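PDB 4AP9: phosphoserine phosphatase from Thermococcus onnurineus, which probably catalyses the magnesium-dependent hydrolysis of L-phosphoserine to L-serine, the last step of serine biosynthesis. Local coordinates for residues Gly18-Phe23 / Lys187-Leu192; Val98-Gly103 / Glu110-Leu115. All blocks are in the same frame, centred on the assembly; numbering follows the deposited sequence.

Contact 1: Gly18-Phe23 / Lys187-Leu192; sequences GTLTDF and KDLKEL
Four carbons of Leu-189 gather round one backbone oxygen, Thr-19 O, with CD1 and CD2 each 3.4 Å from that atom and CB and CG a little farther off. The oxygen belongs to the loop that follows strand 11-15 in this haloacid dehalogenase (HAD) fold; the run Gly-Thr-Leu there matches the end of the family's first signature motif. Gly-18 N gives a hydrogen bond to Thr-21 O at 2.9 Å, which closes a small backbone loop. Leu-189 has CG anti to the backbone N (chi1 -179°), a setting that carries both methyls across from the first turn of helix 189-197 to the Thr-19 carbonyl. Its CD1 also meets Leu-20 CD2 at 4.2 Å, where the two leucines meet at a slant. With an alanine here, CG and both methyls go, which would probably open a gap beside Thr-19 O and Leu-20 CD2. Thr-19 OG1 is hydrogen-bonded to the backbone oxygens of Asp-15 and Ile-16. Asp-188 caps the helix: its OD1 accepts from Glu-191 N over 2.9 Å, nearly straight at 167°.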
# COMPACT_ATOMS: atom_id res chain seq x y z
N GLY A 18 24.74 -18.41 -18.11
CA GLY A 18 23.99 -19.64 -18.29
C GLY A 18 22.82 -19.50 -19.25
O GLY A 18 22.09 -20.45 -19.50
N THR A 19 22.62 -18.29 -19.78
CA THR A 19 21.64 -18.10 -20.84
C THR A 19 22.35 -17.64 -22.10
O THR A 19 22.26 -18.31 -23.13
CB THR A 19 20.56 -17.08 -20.46
OG1 THR A 19 21.17 -15.80 -20.26
CG2 THR A 19 19.83 -17.52 -19.18
N LEU A 20 23.05 -16.51 -22.02
CA LEU A 20 23.74 -15.94 -23.18
C LEU A 20 25.20 -16.36 -23.30
O LEU A 20 25.77 -16.34 -24.39
CB LEU A 20 23.65 -14.41 -23.18
CG LEU A 20 22.26 -13.77 -23.11
CD1 LEU A 20 22.40 -12.26 -23.22
CD2 LEU A 20 21.35 -14.31 -24.21
N THR A 21 25.81 -16.72 -22.17
CA THR A 21 27.21 -17.13 -22.17
C THR A 21 27.44 -18.28 -21.19
O THR A 21 26.76 -18.38 -20.16
CB THR A 21 28.13 -15.97 -21.78
OG1 THR A 21 29.49 -16.39 -21.85
CG2 THR A 21 27.84 -15.50 -20.37
N ASP A 22 28.38 -19.17 -21.49
CA ASP A 22 28.74 -20.15 -20.49
C ASP A 22 30.01 -19.76 -19.74
O ASP A 22 30.54 -20.56 -18.98
CB ASP A 22 28.84 -21.57 -21.06
CG ASP A 22 29.72 -21.65 -22.27
OD1 ASP A 22 29.30 -21.15 -23.34
OD2 ASP A 22 30.83 -22.23 -22.17
N PHE A 23 30.47 -18.52 -19.93
CA PHE A 23 31.60 -18.02 -19.15
C PHE A 23 31.22 -17.81 -17.68
O PHE A 23 30.19 -17.21 -17.36
CB PHE A 23 32.19 -16.72 -19.72
CG PHE A 23 33.34 -16.19 -18.92
CD1 PHE A 23 34.54 -16.87 -18.88
CD2 PHE A 23 33.20 -15.04 -18.15
CE1 PHE A 23 35.60 -16.40 -18.11
CE2 PHE A 23 34.25 -14.57 -17.38
CZ PHE A 23 35.46 -15.25 -17.37
N LYS A 187 15.73 -26.39 -22.97
CA LYS A 187 16.96 -27.20 -22.95
C LYS A 187 18.24 -26.39 -23.04
O LYS A 187 19.25 -26.74 -22.42
CB LYS A 187 16.96 -28.24 -24.07
CG LYS A 187 15.95 -29.36 -23.89
CD LYS A 187 16.12 -30.41 -24.99
CE LYS A 187 14.98 -31.41 -25.00
NZ LYS A 187 15.09 -32.35 -26.16
N ASP A 188 18.22 -25.32 -23.83
CA ASP A 188 19.42 -24.54 -24.11
C ASP A 188 19.00 -23.26 -24.81
O ASP A 188 17.82 -23.04 -25.05
CB ASP A 188 20.40 -25.34 -24.98
CG ASP A 188 19.74 -25.90 -26.23
OD1 ASP A 188 18.75 -25.31 -26.71
OD2 ASP A 188 20.23 -26.94 -26.74
N LEU A 189 19.97 -22.42 -25.14
CA LEU A 189 19.65 -21.11 -25.70
C LEU A 189 18.90 -21.24 -27.02
O LEU A 189 18.05 -20.42 -27.34
CB LEU A 189 20.92 -20.29 -25.88
CG LEU A 189 20.82 -18.87 -26.44
CD1 LEU A 189 19.94 -18.02 -25.55
CD2 LEU A 189 22.21 -18.26 -26.54
N LYS A 190 19.22 -22.28 -27.78
CA LYS A 190 18.58 -22.51 -29.07
C LYS A 190 17.07 -22.70 -28.87
O LYS A 190 16.26 -22.09 -29.55
CB LYS A 190 19.19 -23.72 -29.77
CG LYS A 190 18.47 -24.13 -31.05
CD LYS A 190 18.64 -23.07 -32.13
CE LYS A 190 17.70 -23.32 -33.31
NZ LYS A 190 18.09 -24.49 -34.17
N GLU A 191 16.72 -23.56 -27.92
CA GLU A 191 15.32 -23.80 -27.60
C GLU A 191 14.65 -22.51 -27.14
O GLU A 191 13.48 -22.25 -27.47
CB GLU A 191 15.24 -24.87 -26.51
CG GLU A 191 13.88 -25.52 -26.35
CD GLU A 191 13.96 -26.83 -25.57
OE1 GLU A 191 14.65 -27.75 -26.05
OE2 GLU A 191 13.35 -26.93 -24.49
N LEU A 192 15.38 -21.68 -26.39
CA LEU A 192 14.81 -20.43 -25.89
C LEU A 192 14.52 -19.49 -27.05
O LEU A 192 13.46 -18.87 -27.10
CB LEU A 192 15.75 -19.75 -24.89
CG LEU A 192 15.25 -18.44 -24.28
CD1 LEU A 192 13.96 -18.66 -23.49
CD2 LEU A 192 16.32 -17.81 -23.39

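Contact 2: Val98-Gly103 / Glu110-Leu115; sequences VVLISG and EPFKEL
Leu-100 meets the turn 110-115 with a single methyl, CD1, directed at the main chain of Phe-112 and the root of Leu-115. The evidence lies in its torsions: CG stands anti to the carbonyl carbon, beside the backbone N (chi1 -56°), and CD1 continues the extended line from CA (chi2 -169°), reaching away from strand 97-102. CD1 lies 3.6 Å from Phe-112 O, 4.1 Å from Phe-112 CB and 4.0 Å from Leu-115 CB, so three atoms of the turn lie against one side of the methyl. Relative to the Phe-112 ring the same methyl sits obliquely. Leu-115 and Leu-100 slant across each other, and the far end of Leu-115 turns to the aromatic ring of its own segment: CD2 lies in the ring plane at its edge, 4.0 Å from Phe-112 CD1. The turn itself is fixed by backbone bonds, Lys-113 N to Glu-110 O at 2.9 Å and Leu-115 N to Phe-112 O at 3.2 Å, the latter using the very carbonyl that Leu-100 touches.

In the Rossmann-like HAD core, strand 97-102 runs between strands 11-15 and 118-127, and the turn belongs to the connection leading from it to 118-127. Leu-115 also packs on Arg-85 and Val-88 of helix 82-93, while Phe-112 reaches Phe-119. At the margin, Lys-113 NZ forms a salt bridge with Glu-114 OE2 of the second subunit.

The three touching residues are all buried and meet through carbon atoms and one carbonyl oxygen, with no polar bond linking the segments. Between these segments the join therefore rests on van der Waals contact of one methyl with the turn, while Lys-113 NZ pairs with another subunit.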
# COMPACT_ATOMS: atom_id res chain seq x y z
N VAL A 98 14.32 -5.02 -23.57
CA VAL A 98 15.25 -6.05 -23.10
C VAL A 98 16.25 -5.53 -22.06
O VAL A 98 16.98 -4.57 -22.32
CB VAL A 98 16.04 -6.64 -24.29
CG1 VAL A 98 17.01 -7.72 -23.82
CG2 VAL A 98 15.07 -7.19 -25.32
N VAL A 99 16.29 -6.18 -20.90
CA VAL A 99 17.17 -5.77 -19.81
C VAL A 99 18.08 -6.93 -19.50
O VAL A 99 17.62 -8.03 -19.19
CB VAL A 99 16.38 -5.36 -18.54
CG1 VAL A 99 17.34 -4.96 -17.45
CG2 VAL A 99 15.42 -4.21 -18.85
N LEU A 100 19.38 -6.69 -19.60
CA LEU A 100 20.36 -7.74 -19.33
C LEU A 100 20.93 -7.49 -17.95
O LEU A 100 21.33 -6.38 -17.63
CB LEU A 100 21.48 -7.71 -20.38
CG LEU A 100 21.09 -7.82 -21.85
CD1 LEU A 100 22.34 -8.05 -22.69
CD2 LEU A 100 20.09 -8.93 -22.11
N ILE A 101 20.96 -8.53 -17.11
CA ILE A 101 21.49 -8.36 -15.77
C ILE A 101 22.49 -9.45 -15.44
O ILE A 101 22.49 -10.52 -16.05
CB ILE A 101 20.37 -8.34 -14.70
CG1 ILE A 101 19.63 -9.68 -14.61
CG2 ILE A 101 19.34 -7.26 -15.01
CD1 ILE A 101 18.57 -9.70 -13.52
N SER A 102 23.36 -9.15 -14.48
CA SER A 102 24.24 -10.17 -13.93
C SER A 102 24.74 -9.73 -12.56
O SER A 102 24.85 -8.53 -12.29
CB SER A 102 25.45 -10.40 -14.86
OG SER A 102 26.34 -11.37 -14.31
N GLY A 103 25.06 -10.70 -11.71
CA GLY A 103 25.72 -10.43 -10.44
C GLY A 103 27.23 -10.40 -10.57
O GLY A 103 27.95 -10.13 -9.60
N GLU A 110 31.43 -6.65 -20.50
CA GLU A 110 31.39 -5.52 -21.41
C GLU A 110 30.84 -5.84 -22.82
O GLU A 110 30.13 -5.01 -23.41
CB GLU A 110 32.78 -4.89 -21.47
CG GLU A 110 32.84 -3.60 -22.25
CD GLU A 110 33.06 -3.84 -23.72
OE1 GLU A 110 33.37 -5.00 -24.09
OE2 GLU A 110 32.92 -2.87 -24.50
N PRO A 111 31.15 -7.03 -23.37
CA PRO A 111 30.59 -7.30 -24.70
C PRO A 111 29.05 -7.21 -24.78
O PRO A 111 28.51 -6.96 -25.86
CB PRO A 111 31.08 -8.73 -25.00
CG PRO A 111 32.34 -8.87 -24.20
CD PRO A 111 32.11 -8.06 -22.94
N PHE A 112 28.36 -7.39 -23.65
CA PHE A 112 26.90 -7.36 -23.62
C PHE A 112 26.35 -5.98 -23.28
O PHE A 112 25.14 -5.79 -23.24
CB PHE A 112 26.39 -8.35 -22.58
CG PHE A 112 26.65 -9.78 -22.92
CD1 PHE A 112 25.88 -10.43 -23.88
CD2 PHE A 112 27.66 -10.49 -22.28
CE1 PHE A 112 26.12 -11.75 -24.19
CE2 PHE A 112 27.89 -11.81 -22.60
CZ PHE A 112 27.12 -12.44 -23.55
N LYS A 113 27.24 -5.02 -23.04
CA LYS A 113 26.86 -3.72 -22.47
C LYS A 113 25.82 -2.97 -23.32
O LYS A 113 24.97 -2.26 -22.78
CB LYS A 113 28.12 -2.87 -22.31
CG LYS A 113 27.97 -1.57 -21.55
CD LYS A 113 29.30 -0.82 -21.62
CE LYS A 113 29.46 0.22 -20.52
NZ LYS A 113 30.87 0.70 -20.41
N GLU A 114 25.90 -3.11 -24.63
CA GLU A 114 25.02 -2.36 -25.52
C GLU A 114 24.04 -3.25 -26.28
O GLU A 114 23.32 -2.78 -27.17
CB GLU A 114 25.84 -1.55 -26.52
CG GLU A 114 26.88 -0.65 -25.89
CD GLU A 114 26.26 0.51 -25.13
OE1 GLU A 114 25.03 0.72 -25.24
OE2 GLU A 114 27.01 1.20 -24.41
N LEU A 115 24.01 -4.53 -25.92
CA LEU A 115 23.19 -5.47 -26.66
C LEU A 115 21.71 -5.26 -26.35
O LEU A 115 20.88 -5.26 -27.26
CB LEU A 115 23.60 -6.91 -26.34
CG LEU A 115 22.79 -7.97 -27.07
CD1 LEU A 115 22.95 -7.84 -28.59
CD2 LEU A 115 23.21 -9.36 -26.63

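Overall arrangement
Contacts 1 and 2 have centres 14 Å apart and meet directly: Leu-20 CB of 18-23 lies 3.8 Å from Phe-112 CE1, and Leu-20 CD1 lies 4.2 Å from Leu-100 CD2. In chain order 18-23 comes first, then 98-103 and 110-115, and finally 187-192, so contact 2 falls wholly within the span bridged by contact 1. Strand 11-15 leads into 18-23, and its parallel neighbour 97-102 itself supplies the strand segment of contact 2. Helix 82-93 is shared, touching Leu-20 and Leu-189 in one contact and Leu-115 in the other. Through Leu-20 a chain of apolar contacts thus runs from the C-terminal helix 189-197 to the central sheet and the turn before strand 118-127.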